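Local coordinates for adenosine monophosphate-protein transferase (Pyrococcus horikoshii, PDB 2D16) that is of unknown function but belongs to the adenosine-specific kinase family and probably acts on adenosine or its nucleotides, at residues P41-G46 against K88-I93. Sequence-based numbering, arbitrary orientation.
Sequences PGIKFG and KNAYPI
Lys44 and Lys88 form an antiparallel hydrogen-bonded pair, at which the strand pairing ends. Lys44 N donates to Lys88 O at 3.1 Å in an almost straight bond (177°), and Lys88 N returns one to Lys44 O at 2.9 Å. The chains stay close at Ile43 and Asn89, but side chain and solvent now carry the polar contact: Asn89 ND2 gives a weak hydrogen bond to Gly42 O at 3.3 Å, and a water donates both to Pro41 O and to Asn89 O, bridging the two backbones.

On one face of the sheet the lysine side chains pack through their methylenes, crossing at a slant, with Lys44 CB 3.7 Å from Lys88 CG. Chi1 of Lys44 (-67°) sets CG beside its own backbone N, 3.4 Å from Asn89 ND2; a bend at chi2 then leads the chain's end away from 88-93. The apolar part is buried: Ile43, with CG1 anti to the backbone N (chi1 -174°), lays CG1 and CD1 against Ala90 CB, CD1 at 3.6 Å.

The pair joins the start of strand 44-51 to the end of strand 82-88, neighbours in the five-stranded antiparallel sheet. Asn62, just past strand 56-61, hydrogen-bonds Ile43 O through ND2 and Phe45 N through OD1, while Phe45 packs on helix 25-39 and the chain runs on from Ala90 toward helix 92-100.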
ATOM      1  N   PRO A  41       0.614 -10.215 -30.704  1.00 22.43           N
ATOM      2  CA  PRO A  41      -0.831  -9.967 -30.684  1.00 24.16           C
ATOM      3  C   PRO A  41      -1.230  -9.123 -31.888  1.00 23.30           C
ATOM      4  O   PRO A  41      -0.561  -8.139 -32.205  1.00 23.04           O
ATOM      5  CB  PRO A  41      -1.034  -9.212 -29.371  1.00 25.34           C
ATOM      6  CG  PRO A  41       0.094  -9.713 -28.507  1.00 24.68           C
ATOM      7  CD  PRO A  41       1.250  -9.722 -29.471  1.00 23.42           C
ATOM      8  N   GLY A  42      -2.312  -9.510 -32.558  1.00 23.69           N
ATOM      9  CA  GLY A  42      -2.777  -8.751 -33.709  1.00 24.47           C
ATOM     10  C   GLY A  42      -2.151  -9.117 -35.041  1.00 24.14           C
ATOM     11  O   GLY A  42      -2.498  -8.542 -36.071  1.00 24.37           O
ATOM     12  N   ILE A  43      -1.218 -10.064 -35.033  1.00 23.18           N
ATOM     13  CA  ILE A  43      -0.570 -10.481 -36.267  1.00 22.73           C
ATOM     14  C   ILE A  43      -1.627 -10.963 -37.265  1.00 23.57           C
ATOM     15  O   ILE A  43      -2.563 -11.671 -36.897  1.00 23.85           O
ATOM     16  CB  ILE A  43       0.463 -11.620 -35.988  1.00 22.39           C
ATOM     17  CG1 ILE A  43       1.244 -11.960 -37.259  1.00 21.25           C
ATOM     18  CG2 ILE A  43      -0.251 -12.849 -35.446  1.00 21.22           C
ATOM     19  CD1 ILE A  43       2.413 -12.913 -37.018  1.00 23.94           C
ATOM     20  N   LYS A  44      -1.490 -10.542 -38.519  1.00 23.44           N
ATOM     21  CA  LYS A  44      -2.409 -10.941 -39.582  1.00 24.61           C
ATOM     22  C   LYS A  44      -1.560 -11.659 -40.617  1.00 23.74           C
ATOM     23  O   LYS A  44      -0.516 -11.151 -41.027  1.00 23.54           O
ATOM     24  CB  LYS A  44      -3.088  -9.715 -40.197  1.00 27.03           C
ATOM     25  CG  LYS A  44      -4.029  -8.992 -39.239  1.00 30.70           C
ATOM     26  CD  LYS A  44      -5.135  -9.920 -38.744  1.00 32.39           C
ATOM     27  CE  LYS A  44      -6.048  -9.217 -37.752  1.00 34.46           C
ATOM     28  NZ  LYS A  44      -7.125 -10.113 -37.244  1.00 37.18           N
ATOM     29  N   PHE A  45      -1.998 -12.835 -41.052  1.00 22.79           N
ATOM     30  CA  PHE A  45      -1.179 -13.583 -41.984  1.00 22.06           C
ATOM     31  C   PHE A  45      -1.887 -14.670 -42.767  1.00 22.49           C
ATOM     32  O   PHE A  45      -3.034 -15.037 -42.497  1.00 23.10           O
ATOM     33  CB  PHE A  45      -0.041 -14.242 -41.205  1.00 22.27           C
ATOM     34  CG  PHE A  45      -0.507 -15.344 -40.288  1.00 22.71           C
ATOM     35  CD1 PHE A  45      -0.535 -16.668 -40.725  1.00 22.77           C
ATOM     36  CD2 PHE A  45      -0.977 -15.051 -39.010  1.00 23.45           C
ATOM     37  CE1 PHE A  45      -1.025 -17.683 -39.905  1.00 23.60           C
ATOM     38  CE2 PHE A  45      -1.472 -16.063 -38.179  1.00 23.58           C
ATOM     39  CZ  PHE A  45      -1.496 -17.380 -38.628  1.00 23.55           C
ATOM     40  N   GLY A  46      -1.146 -15.187 -43.738  1.00 21.44           N
ATOM     41  CA  GLY A  46      -1.604 -16.280 -44.562  1.00 20.06           C
ATOM     42  C   GLY A  46      -0.427 -17.239 -44.618  1.00 21.31           C
ATOM     43  O   GLY A  46       0.724 -16.800 -44.684  1.00 19.70           O
ATOM     44  N   LYS A  88       1.577  -9.311 -41.735  1.00 24.05           N
ATOM     45  CA  LYS A  88       1.629  -7.887 -41.450  1.00 23.77           C
ATOM     46  C   LYS A  88       1.329  -7.731 -39.959  1.00 23.53           C
ATOM     47  O   LYS A  88       0.858  -8.674 -39.315  1.00 23.53           O
ATOM     48  CB  LYS A  88       0.614  -7.116 -42.303  1.00 25.37           C
ATOM     49  CG  LYS A  88      -0.833  -7.529 -42.118  1.00 27.10           C
ATOM     50  CD  LYS A  88      -1.734  -6.693 -43.026  1.00 30.77           C
ATOM     51  CE  LYS A  88      -3.205  -7.035 -42.832  1.00 33.03           C
ATOM     52  NZ  LYS A  88      -4.082  -6.185 -43.694  1.00 34.86           N
ATOM     53  N   ASN A  89       1.615  -6.552 -39.413  1.00 23.39           N
ATOM     54  CA  ASN A  89       1.404  -6.271 -37.995  1.00 24.16           C
ATOM     55  C   ASN A  89       2.371  -7.086 -37.134  1.00 24.14           C
ATOM     56  O   ASN A  89       2.121  -7.339 -35.954  1.00 24.17           O
ATOM     57  CB  ASN A  89      -0.044  -6.568 -37.584  1.00 26.97           C
ATOM     58  CG  ASN A  89      -1.051  -5.736 -38.355  1.00 29.99           C
ATOM     59  OD1 ASN A  89      -0.738  -4.642 -38.822  1.00 31.34           O
ATOM     60  ND2 ASN A  89      -2.269  -6.244 -38.478  1.00 29.90           N
ATOM     61  N   ALA A  90       3.481  -7.484 -37.745  1.00 22.92           N
ATOM     62  CA  ALA A  90       4.522  -8.256 -37.075  1.00 21.84           C
ATOM     63  C   ALA A  90       5.723  -8.262 -38.008  1.00 21.03           C
ATOM     64  O   ALA A  90       5.569  -8.127 -39.220  1.00 21.83           O
ATOM     65  CB  ALA A  90       4.048  -9.687 -36.815  1.00 22.59           C
ATOM     66  N   TYR A  91       6.915  -8.412 -37.437  1.00 20.63           N
ATOM     67  CA  TYR A  91       8.151  -8.424 -38.208  1.00 20.78           C
ATOM     68  C   TYR A  91       8.849  -9.768 -38.039  1.00 19.71           C
ATOM     69  O   TYR A  91       8.618 -10.468 -37.057  1.00 19.03           O
ATOM     70  CB  TYR A  91       9.083  -7.318 -37.720  1.00 21.83           C
ATOM     71  CG  TYR A  91       8.506  -5.924 -37.825  1.00 26.93           C
ATOM     72  CD1 TYR A  91       8.229  -5.356 -39.069  1.00 28.76           C
ATOM     73  CD2 TYR A  91       8.254  -5.164 -36.682  1.00 29.24           C
ATOM     74  CE1 TYR A  91       7.717  -4.063 -39.175  1.00 31.24           C
ATOM     75  CE2 TYR A  91       7.742  -3.867 -36.777  1.00 31.94           C
ATOM     76  CZ  TYR A  91       7.479  -3.326 -38.028  1.00 33.09           C
ATOM     77  OH  TYR A  91       6.990  -2.041 -38.136  1.00 33.94           O
ATOM     78  N   PRO A  92       9.721 -10.137 -38.993  1.00 19.77           N
ATOM     79  CA  PRO A  92      10.434 -11.416 -38.897  1.00 19.32           C
ATOM     80  C   PRO A  92      11.149 -11.594 -37.559  1.00 19.66           C
ATOM     81  O   PRO A  92      11.156 -12.687 -36.995  1.00 18.06           O
ATOM     82  CB  PRO A  92      11.400 -11.360 -40.078  1.00 19.49           C
ATOM     83  CG  PRO A  92      10.609 -10.580 -41.108  1.00 20.84           C
ATOM     84  CD  PRO A  92      10.024  -9.458 -40.268  1.00 19.70           C
ATOM     85  N   ILE A  93      11.738 -10.519 -37.039  1.00 18.16           N
ATOM     86  CA  ILE A  93      12.458 -10.608 -35.776  1.00 17.87           C
ATOM     87  C   ILE A  93      11.550 -11.006 -34.606  1.00 17.64           C
ATOM     88  O   ILE A  93      12.027 -11.500 -33.588  1.00 16.84           O
ATOM     89  CB  ILE A  93      13.193  -9.274 -35.450  1.00 18.49           C
ATOM     90  CG1 ILE A  93      14.245  -9.522 -34.364  1.00 20.03           C
ATOM     91  CG2 ILE A  93      12.193  -8.211 -35.012  1.00 19.36           C
ATOM     92  CD1 ILE A  93      15.172  -8.343 -34.109  1.00 22.51           C
TER
HETATM   93  O   HOH W   1      -0.006  -6.352 -34.272  1.00 29.56           O